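Local atomic coordinates of 4-hydroxybutyrate CoA-transferase (Porphyromonas gingivalis, PDB entry 3EH7), a protein that probably transfers coenzyme A between short-chain carboxylic acids such as acetate and 4-hydroxybutyrate, as a member of the acetyl-CoA hydrolase/transferase family. Residues 384-392 with 401-409; 318-328 with 372-383. All blocks are in the same frame, centred on the assembly; numbering follows the deposited sequence.

Interaction 1: 384-392 with 401-409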
loop_
_atom_site.group_PDB
_atom_site.type_symbol
_atom_site.label_atom_id
_atom_site.label_comp_id
_atom_site.label_asym_id
_atom_site.label_seq_id
_atom_site.Cartn_x
_atom_site.Cartn_y
_atom_site.Cartn_z
ATOM N N THR A 384 2.903 -4.306 -6.761
ATOM C CA THR A 384 3.372 -4.298 -5.373
ATOM C C THR A 384 4.667 -3.489 -5.313
ATOM O O THR A 384 5.556 -3.720 -6.113
ATOM C CB THR A 384 3.564 -5.749 -4.829
ATOM O OG1 THR A 384 2.288 -6.415 -4.804
ATOM C CG2 THR A 384 4.102 -5.740 -3.445
ATOM N N LEU A 385 4.755 -2.527 -4.383
ATOM C CA LEU A 385 5.835 -1.539 -4.354
ATOM C C LEU A 385 7.137 -2.181 -3.892
ATOM O O LEU A 385 7.127 -3.117 -3.075
ATOM C CB LEU A 385 5.471 -0.372 -3.391
ATOM C CG LEU A 385 4.266 0.513 -3.782
ATOM C CD1 LEU A 385 3.739 1.326 -2.564
ATOM C CD2 LEU A 385 4.666 1.444 -4.943
ATOM N N ARG A 386 8.264 -1.677 -4.358
ATOM C CA ARG A 386 9.540 -2.219 -3.878
ATOM C C ARG A 386 9.664 -2.117 -2.337
ATOM O O ARG A 386 10.278 -2.963 -1.691
ATOM C CB ARG A 386 10.733 -1.558 -4.565
ATOM C CG ARG A 386 11.039 -0.194 -4.052
ATOM C CD ARG A 386 12.255 0.488 -4.688
ATOM N NE ARG A 386 12.281 1.863 -4.196
ATOM C CZ ARG A 386 13.271 2.724 -4.364
ATOM N NH1 ARG A 386 14.365 2.404 -5.056
ATOM N NH2 ARG A 386 13.152 3.929 -3.851
ATOM N N ASN A 387 9.070 -1.081 -1.768
ATOM C CA ASN A 387 9.094 -0.856 -0.314
ATOM C C ASN A 387 8.296 -1.874 0.457
ATOM O O ASN A 387 8.436 -1.924 1.657
ATOM C CB ASN A 387 8.596 0.560 0.071
ATOM C CG ASN A 387 9.533 1.680 -0.400
ATOM O OD1 ASN A 387 10.601 1.422 -0.948
ATOM N ND2 ASN A 387 9.137 2.922 -0.184
ATOM N N GLU A 388 7.435 -2.664 -0.194
ATOM C CA GLU A 388 6.647 -3.654 0.547
ATOM C C GLU A 388 6.915 -5.128 0.258
ATOM O O GLU A 388 6.449 -6.000 0.995
ATOM C CB GLU A 388 5.154 -3.360 0.440
ATOM C CG GLU A 388 4.615 -3.196 -0.942
ATOM C CD GLU A 388 3.254 -2.586 -0.936
ATOM O OE1 GLU A 388 2.649 -2.611 0.167
ATOM O OE2 GLU A 388 2.784 -2.139 -2.033
ATOM N N VAL A 389 7.691 -5.419 -0.779
ATOM C CA VAL A 389 7.965 -6.818 -1.132
ATOM C C VAL A 389 8.725 -7.459 0.035
ATOM O O VAL A 389 9.514 -6.775 0.688
ATOM C CB VAL A 389 8.731 -6.867 -2.466
ATOM C CG1 VAL A 389 10.066 -6.072 -2.340
ATOM C CG2 VAL A 389 8.960 -8.329 -2.919
ATOM N N ASP A 390 8.481 -8.746 0.320
ATOM C CA ASP A 390 9.058 -9.420 1.474
ATOM C C ASP A 390 9.970 -10.552 0.939
ATOM O O ASP A 390 11.109 -10.274 0.564
ATOM C CB ASP A 390 7.882 -9.896 2.339
ATOM C CG ASP A 390 8.289 -10.507 3.643
ATOM O OD1 ASP A 390 9.493 -10.465 3.962
ATOM O OD2 ASP A 390 7.355 -10.993 4.362
ATOM N N TYR A 391 9.457 -11.781 0.821
ATOM C CA TYR A 391 10.166 -12.907 0.210
ATOM C C TYR A 391 9.888 -13.055 -1.268
ATOM O O TYR A 391 8.751 -12.841 -1.758
ATOM C CB TYR A 391 9.748 -14.228 0.856
ATOM C CG TYR A 391 10.142 -14.409 2.294
ATOM C CD1 TYR A 391 9.279 -14.020 3.315
ATOM C CD2 TYR A 391 11.349 -15.012 2.641
ATOM C CE1 TYR A 391 9.616 -14.191 4.657
ATOM C CE2 TYR A 391 11.706 -15.208 3.988
ATOM C CZ TYR A 391 10.825 -14.791 4.977
ATOM O OH TYR A 391 11.116 -14.950 6.277
ATOM N N VAL A 392 10.921 -13.460 -1.989
ATOM C CA VAL A 392 10.781 -13.844 -3.379
ATOM C C VAL A 392 11.340 -15.241 -3.505
ATOM O O VAL A 392 12.410 -15.530 -2.971
ATOM C CB VAL A 392 11.530 -12.876 -4.320
ATOM C CG1 VAL A 392 11.496 -13.388 -5.769
ATOM C CG2 VAL A 392 10.941 -11.448 -4.209
ATOM N N LEU A 401 13.830 -9.574 0.910
ATOM C CA LEU A 401 14.284 -8.250 0.458
ATOM C C LEU A 401 14.110 -7.162 1.495
ATOM O O LEU A 401 14.753 -6.123 1.412
ATOM C CB LEU A 401 13.537 -7.847 -0.811
ATOM C CG LEU A 401 13.605 -8.814 -1.994
ATOM C CD1 LEU A 401 12.894 -8.181 -3.195
ATOM C CD2 LEU A 401 15.060 -9.174 -2.372
ATOM N N LYS A 402 13.221 -7.389 2.458
ATOM C CA LYS A 402 12.932 -6.370 3.476
ATOM C C LYS A 402 14.155 -6.089 4.307
ATOM O O LYS A 402 14.726 -7.009 4.853
ATOM C CB LYS A 402 11.792 -6.810 4.402
ATOM C CG LYS A 402 10.432 -6.679 3.773
ATOM C CD LYS A 402 9.320 -6.458 4.845
ATOM C CE LYS A 402 8.249 -5.521 4.320
ATOM N NZ LYS A 402 6.986 -5.569 5.114
ATOM N N GLY A 403 14.560 -4.824 4.386
ATOM C CA GLY A 403 15.742 -4.437 5.154
ATOM C C GLY A 403 17.020 -4.453 4.334
ATOM O O GLY A 403 18.072 -3.993 4.824
ATOM N N LYS A 404 16.970 -4.974 3.093
ATOM C CA LYS A 404 18.167 -4.987 2.250
ATOM C C LYS A 404 18.280 -3.691 1.459
ATOM O O LYS A 404 17.266 -3.097 1.002
ATOM C CB LYS A 404 18.199 -6.198 1.318
ATOM C CG LYS A 404 18.409 -7.551 2.049
ATOM C CD LYS A 404 18.545 -8.706 1.047
ATOM C CE LYS A 404 19.075 -10.024 1.674
ATOM N NZ LYS A 404 18.222 -10.550 2.779
ATOM N N SER A 405 19.530 -3.258 1.285
ATOM C CA SER A 405 19.845 -2.131 0.408
ATOM C C SER A 405 19.603 -2.529 -1.033
ATOM O O SER A 405 19.386 -3.713 -1.324
ATOM C CB SER A 405 21.308 -1.723 0.555
ATOM O OG SER A 405 22.156 -2.744 0.052
ATOM N N LEU A 406 19.666 -1.547 -1.919
ATOM C CA LEU A 406 19.495 -1.801 -3.336
ATOM C C LEU A 406 20.563 -2.773 -3.853
ATOM O O LEU A 406 20.220 -3.679 -4.633
ATOM C CB LEU A 406 19.502 -0.496 -4.167
ATOM C CG LEU A 406 18.334 0.464 -3.928
ATOM C CD1 LEU A 406 18.527 1.738 -4.788
ATOM C CD2 LEU A 406 16.999 -0.222 -4.169
ATOM N N ARG A 407 21.821 -2.603 -3.416
ATOM C CA ARG A 407 22.904 -3.512 -3.794
ATOM C C ARG A 407 22.566 -4.919 -3.322
ATOM O O ARG A 407 22.569 -5.857 -4.107
ATOM C CB ARG A 407 24.248 -3.058 -3.187
ATOM C CG ARG A 407 25.488 -3.740 -3.774
ATOM C CD ARG A 407 26.669 -3.764 -2.781
ATOM N NE ARG A 407 26.654 -4.980 -1.965
ATOM C CZ ARG A 407 26.491 -5.021 -0.646
ATOM N NH1 ARG A 407 26.341 -3.910 0.051
ATOM N NH2 ARG A 407 26.479 -6.193 -0.024
ATOM N N GLN A 408 22.260 -5.043 -2.027
ATOM C CA GLN A 408 21.930 -6.320 -1.415
ATOM C C GLN A 408 20.721 -6.997 -2.072
ATOM O O GLN A 408 20.701 -8.215 -2.268
ATOM C CB GLN A 408 21.680 -6.139 0.076
ATOM C CG GLN A 408 22.985 -5.800 0.889
ATOM C CD GLN A 408 22.665 -5.356 2.303
ATOM O OE1 GLN A 408 21.540 -4.900 2.595
ATOM N NE2 GLN A 408 23.637 -5.511 3.204
ATOM N N ARG A 409 19.723 -6.202 -2.418
ATOM C CA ARG A 409 18.548 -6.732 -3.087
ATOM C C ARG A 409 18.884 -7.299 -4.458
ATOM O O ARG A 409 18.517 -8.434 -4.753
ATOM C CB ARG A 409 17.493 -5.641 -3.218
ATOM C CG ARG A 409 16.704 -5.422 -1.974
ATOM C CD ARG A 409 15.791 -4.207 -2.197
ATOM N NE ARG A 409 14.964 -4.011 -1.026
ATOM C CZ ARG A 409 13.636 -3.988 -0.996
ATOM N NH1 ARG A 409 12.914 -4.051 -2.102
ATOM N NH2 ARG A 409 13.025 -3.840 0.172
HETATM O O HOH W 1 10.399 -4.184 0.991
HETATM O O HOH W 2 5.227 -5.823 3.245
#
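Arg409 NH1 donates to Arg386 O over 2.9 Å, from above the carbonyl plane. The same NH1 also bonds Met322 O. Arg409 NE donates to Lys404 O, so the guanidinium is fixed from several sides. Leu401 CB packs over one of its faces. Leu401 N also donates to Asp390 O at 2.8 Å.

Water adds two bridges. One water lies at the guanidinium edge, accepts from Arg409 NH2 and donates to Arg386 O and Val389 O. A second links Lys402 NZ to Glu388 O, while NZ also makes a salt bridge to Glu108 of the second subunit.

The apolar contacts centre on Leu401. Its CD1 meets Val389 CG1 at 3.6 Å and Val392 CG2 at 3.9 Å.

Other carbon chains lie against polar groups. A chi1 of 59° puts Val389 CG1 between its backbone N and carbonyl carbon, where it reaches Arg409 NH1 at 3.5 Å as well as Leu401. The Lys402 chain runs past the backbone of 389-390, its CG 3.2 Å from Val389 O. Leu406 CD2 approaches the Arg386 guanidinium obliquely.

Residues 401-404 form a type II beta turn, and Ser405 and Gln408 form a capping box. Together they carry the chain from the beta hairpin 391-400, at the edge of the large mixed sheet, into helix 406-414.

Interaction 2: 318-328 with 372-383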
loop_
_atom_site.group_PDB
_atom_site.type_symbol
_atom_site.label_atom_id
_atom_site.label_comp_id
_atom_site.label_asym_id
_atom_site.label_seq_id
_atom_site.Cartn_x
_atom_site.Cartn_y
_atom_site.Cartn_z
ATOM N N GLU A 318 6.879 -10.333 -13.548
ATOM C CA GLU A 318 8.302 -10.012 -13.408
ATOM C C GLU A 318 8.557 -9.198 -12.153
ATOM O O GLU A 318 7.640 -8.565 -11.597
ATOM C CB GLU A 318 8.849 -9.293 -14.654
ATOM C CG GLU A 318 8.243 -7.930 -14.894
ATOM C CD GLU A 318 8.706 -7.224 -16.180
ATOM O OE1 GLU A 318 9.636 -7.688 -16.882
ATOM O OE2 GLU A 318 8.122 -6.155 -16.468
ATOM N N ILE A 319 9.807 -9.252 -11.711
ATOM C CA ILE A 319 10.305 -8.460 -10.595
ATOM C C ILE A 319 11.664 -7.893 -10.975
ATOM O O ILE A 319 12.513 -8.592 -11.570
ATOM C CB ILE A 319 10.350 -9.255 -9.278
ATOM C CG1 ILE A 319 10.973 -8.402 -8.166
ATOM C CG2 ILE A 319 11.185 -10.489 -9.399
ATOM C CD1 ILE A 319 10.678 -8.883 -6.800
ATOM N N ASP A 320 11.848 -6.601 -10.729
ATOM C CA ASP A 320 13.099 -5.972 -11.091
ATOM C C ASP A 320 14.089 -6.087 -9.949
ATOM O O ASP A 320 13.749 -6.550 -8.864
ATOM C CB ASP A 320 12.934 -4.552 -11.645
ATOM C CG ASP A 320 12.630 -3.498 -10.593
ATOM O OD1 ASP A 320 12.655 -3.779 -9.382
ATOM O OD2 ASP A 320 12.346 -2.358 -11.020
ATOM N N LEU A 321 15.315 -5.686 -10.210
ATOM C CA LEU A 321 16.397 -5.854 -9.231
ATOM C C LEU A 321 16.229 -5.023 -7.952
ATOM O O LEU A 321 16.971 -5.235 -6.988
ATOM C CB LEU A 321 17.750 -5.572 -9.889
ATOM C CG LEU A 321 18.213 -6.652 -10.870
ATOM C CD1 LEU A 321 19.530 -6.288 -11.510
ATOM C CD2 LEU A 321 18.291 -8.023 -10.202
HETATM N N MSE A 322 15.294 -4.062 -7.954
HETATM C CA MSE A 322 15.006 -3.245 -6.759
HETATM C C MSE A 322 13.931 -3.891 -5.922
HETATM O O MSE A 322 13.740 -3.524 -4.763
HETATM C CB MSE A 322 14.566 -1.834 -7.161
HETATM C CG MSE A 322 15.624 -1.068 -7.905
HETATM SE SE MSE A 322 15.102 0.772 -8.144
HETATM C CE MSE A 322 13.356 0.495 -8.979
ATOM N N GLY A 323 13.213 -4.835 -6.528
ATOM C CA GLY A 323 12.099 -5.489 -5.890
ATOM C C GLY A 323 10.725 -5.013 -6.353
ATOM O O GLY A 323 9.752 -5.401 -5.745
ATOM N N GLN A 324 10.605 -4.181 -7.397
ATOM C CA GLN A 324 9.245 -3.803 -7.860
ATOM C C GLN A 324 8.606 -5.020 -8.525
ATOM O O GLN A 324 9.256 -5.682 -9.305
ATOM C CB GLN A 324 9.240 -2.652 -8.877
ATOM C CG GLN A 324 10.149 -1.490 -8.560
ATOM C CD GLN A 324 9.822 -0.280 -9.379
ATOM O OE1 GLN A 324 8.926 0.510 -9.008
ATOM N NE2 GLN A 324 10.561 -0.087 -10.487
ATOM N N VAL A 325 7.321 -5.257 -8.252
ATOM C CA VAL A 325 6.595 -6.428 -8.696
ATOM C C VAL A 325 5.545 -6.006 -9.693
ATOM O O VAL A 325 4.748 -5.091 -9.419
ATOM C CB VAL A 325 5.895 -7.109 -7.510
ATOM C CG1 VAL A 325 4.845 -8.193 -7.975
ATOM C CG2 VAL A 325 6.949 -7.705 -6.556
ATOM N N VAL A 326 5.576 -6.628 -10.859
ATOM C CA VAL A 326 4.568 -6.423 -11.885
ATOM C C VAL A 326 3.763 -7.714 -12.011
ATOM O O VAL A 326 4.307 -8.779 -12.296
ATOM C CB VAL A 326 5.216 -6.096 -13.220
ATOM C CG1 VAL A 326 4.192 -6.010 -14.328
ATOM C CG2 VAL A 326 6.030 -4.796 -13.086
ATOM N N SER A 327 2.469 -7.594 -11.784
ATOM C CA SER A 327 1.547 -8.694 -11.914
ATOM C C SER A 327 0.320 -8.222 -12.707
ATOM O O SER A 327 -0.467 -7.431 -12.217
ATOM C CB SER A 327 1.140 -9.143 -10.532
ATOM O OG SER A 327 0.284 -10.245 -10.666
ATOM N N GLU A 328 0.181 -8.691 -13.936
ATOM C CA GLU A 328 -0.939 -8.322 -14.802
ATOM C C GLU A 328 -1.556 -9.637 -15.346
ATOM O O GLU A 328 -1.017 -10.733 -15.122
ATOM C CB GLU A 328 -0.466 -7.359 -15.928
ATOM C CG GLU A 328 0.095 -5.924 -15.447
ATOM C CD GLU A 328 1.048 -5.198 -16.493
ATOM O OE1 GLU A 328 1.706 -5.908 -17.311
ATOM O OE2 GLU A 328 1.165 -3.942 -16.501
ATOM N N ILE A 372 13.220 -12.161 -13.467
ATOM C CA ILE A 372 13.993 -11.255 -12.635
ATOM C C ILE A 372 14.722 -10.376 -13.617
ATOM O O ILE A 372 15.591 -10.835 -14.375
ATOM C CB ILE A 372 14.915 -12.016 -11.675
ATOM C CG1 ILE A 372 14.056 -12.734 -10.608
ATOM C CG2 ILE A 372 15.942 -11.093 -11.016
ATOM C CD1 ILE A 372 14.899 -13.626 -9.619
ATOM N N VAL A 373 14.312 -9.117 -13.666
ATOM C CA VAL A 373 14.743 -8.243 -14.734
ATOM C C VAL A 373 15.518 -7.053 -14.177
ATOM O O VAL A 373 15.277 -6.606 -13.068
ATOM C CB VAL A 373 13.543 -7.782 -15.577
ATOM C CG1 VAL A 373 12.890 -9.002 -16.258
ATOM C CG2 VAL A 373 12.506 -7.008 -14.719
ATOM N N PRO A 374 16.480 -6.546 -14.938
ATOM C CA PRO A 374 17.123 -5.305 -14.524
ATOM C C PRO A 374 16.147 -4.108 -14.466
ATOM O O PRO A 374 16.263 -3.273 -13.576
ATOM C CB PRO A 374 18.207 -5.094 -15.576
ATOM C CG PRO A 374 17.834 -5.972 -16.724
ATOM C CD PRO A 374 16.956 -7.050 -16.237
ATOM N N ILE A 375 15.197 -4.045 -15.398
ATOM C CA ILE A 375 14.228 -2.951 -15.475
ATOM C C ILE A 375 12.905 -3.565 -15.900
ATOM O O ILE A 375 12.868 -4.447 -16.752
ATOM C CB ILE A 375 14.638 -1.858 -16.512
ATOM C CG1 ILE A 375 15.881 -1.117 -16.064
ATOM C CG2 ILE A 375 13.529 -0.813 -16.692
ATOM C CD1 ILE A 375 16.661 -0.587 -17.232
ATOM N N ILE A 376 11.813 -3.122 -15.301
ATOM C CA ILE A 376 10.508 -3.646 -15.697
ATOM C C ILE A 376 10.240 -3.340 -17.166
ATOM O O ILE A 376 10.881 -2.481 -17.756
ATOM C CB ILE A 376 9.346 -3.105 -14.817
ATOM C CG1 ILE A 376 9.140 -1.584 -15.019
ATOM C CG2 ILE A 376 9.577 -3.477 -13.323
ATOM C CD1 ILE A 376 7.947 -0.995 -14.169
ATOM N N ALA A 377 9.279 -4.031 -17.751
ATOM C CA ALA A 377 8.965 -3.802 -19.147
ATOM C C ALA A 377 8.386 -2.392 -19.340
ATOM O O ALA A 377 7.771 -1.822 -18.448
ATOM C CB ALA A 377 8.006 -4.873 -19.671
ATOM N N GLU A 378 8.639 -1.830 -20.517
ATOM C CA GLU A 378 8.178 -0.507 -20.902
ATOM C C GLU A 378 6.680 -0.371 -20.683
ATOM O O GLU A 378 5.926 -1.151 -21.209
ATOM C CB GLU A 378 8.470 -0.346 -22.390
ATOM C CG GLU A 378 8.040 0.934 -22.985
ATOM C CD GLU A 378 9.096 1.975 -22.844
ATOM O OE1 GLU A 378 9.898 1.879 -21.881
ATOM O OE2 GLU A 378 9.109 2.881 -23.707
ATOM N N GLY A 379 6.258 0.601 -19.887
ATOM C CA GLY A 379 4.846 0.819 -19.628
ATOM C C GLY A 379 4.191 -0.149 -18.660
ATOM O O GLY A 379 2.989 -0.045 -18.411
ATOM N N ALA A 380 4.946 -1.089 -18.091
ATOM C CA ALA A 380 4.360 -2.041 -17.177
ATOM C C ALA A 380 3.835 -1.338 -15.911
ATOM O O ALA A 380 4.399 -0.332 -15.472
ATOM C CB ALA A 380 5.357 -3.131 -16.811
ATOM N N ALA A 381 2.747 -1.873 -15.360
ATOM C CA ALA A 381 2.170 -1.362 -14.116
ATOM C C ALA A 381 2.699 -2.119 -12.910
ATOM O O ALA A 381 2.503 -3.339 -12.792
ATOM C CB ALA A 381 0.660 -1.425 -14.170
ATOM N N VAL A 382 3.423 -1.414 -12.042
ATOM C CA VAL A 382 3.808 -1.941 -10.758
ATOM C C VAL A 382 2.556 -2.253 -9.926
ATOM O O VAL A 382 1.631 -1.444 -9.869
ATOM C CB VAL A 382 4.787 -0.978 -10.001
ATOM C CG1 VAL A 382 5.057 -1.496 -8.596
ATOM C CG2 VAL A 382 6.110 -0.837 -10.793
ATOM N N THR A 383 2.498 -3.442 -9.326
ATOM C CA THR A 383 1.331 -3.832 -8.547
ATOM C C THR A 383 1.643 -4.047 -7.079
ATOM O O THR A 383 0.735 -3.949 -6.238
ATOM C CB THR A 383 0.581 -5.055 -9.141
ATOM O OG1 THR A 383 1.482 -6.157 -9.287
ATOM C CG2 THR A 383 -0.009 -4.687 -10.540
HETATM O O HOH W 3 11.416 -6.555 -18.388
HETATM O O HOH W 4 12.565 -1.162 -13.257
HETATM O O HOH W 5 15.132 -0.901 -11.895
HETATM O O HOH W 6 0.815 -1.549 -18.372
#
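Val326 and Ile376 meet at about a right angle, CG2 to CG2 at 3.8 Å. Val326 CG1 also packs on Ala380 CB at 4.0 Å. Ile319 and Ile372 lie side by side on the face of the sheet away from Asp320 and Val373, and Leu321 CD2 rests on Ile372 CG2. Helix 419-433 adds Leu425 to this cluster.

Strands 318-320 and 372-373 pair in parallel, with Val373 N bonded to Ile319 O. Strand 325-326 turns back antiparallel to 318-320, and strand 382-384 lies beyond it. Together they make a small four-stranded mixed sheet. Thr383 N donates to Val325 O at 2.8 Å.

Two glutamates hold the loop 374-381. With chi1 at 65° and the chain extended beyond CG, Glu318 brings OE2 to Ala377 N, which it takes on its syn side at 2.7 Å. Glu328 OE2 accepts Ala381 N at 2.8 Å from above the carboxylate plane. Met322 N donates to Asp320 OD1, an Asx turn; Gln324 N reaches the same oxygen from the opposite face of the carboxylate. Asp320 OD2 accepts Gln324 NE2, and a water donates to OD2 and accepts from Ile376 N. Gln324 OE1 and NE2 also bond Val382 N and Ala380 O of the second subunit.

Interaction 2 comes first along the chain and ends at residue 383; interaction 1 begins at the next residue, Thr384. Their centres lie about 13 Å apart on the same side of the chain's centre. Strand 382-384 belongs to the small mixed sheet of interaction 2 and strand 391-394 to the large mixed sheet, and the chain passes from one sheet to the other through the loop 385-390. The contacts also touch: Thr384 O is 3.2 Å from Val325 N, a probable hydrogen bond, and Val389 CG1 packs on Gly323 O. Both lie within the range of the C-terminal family domain. Both also touch the second subunit, which places this region at the dimer interface.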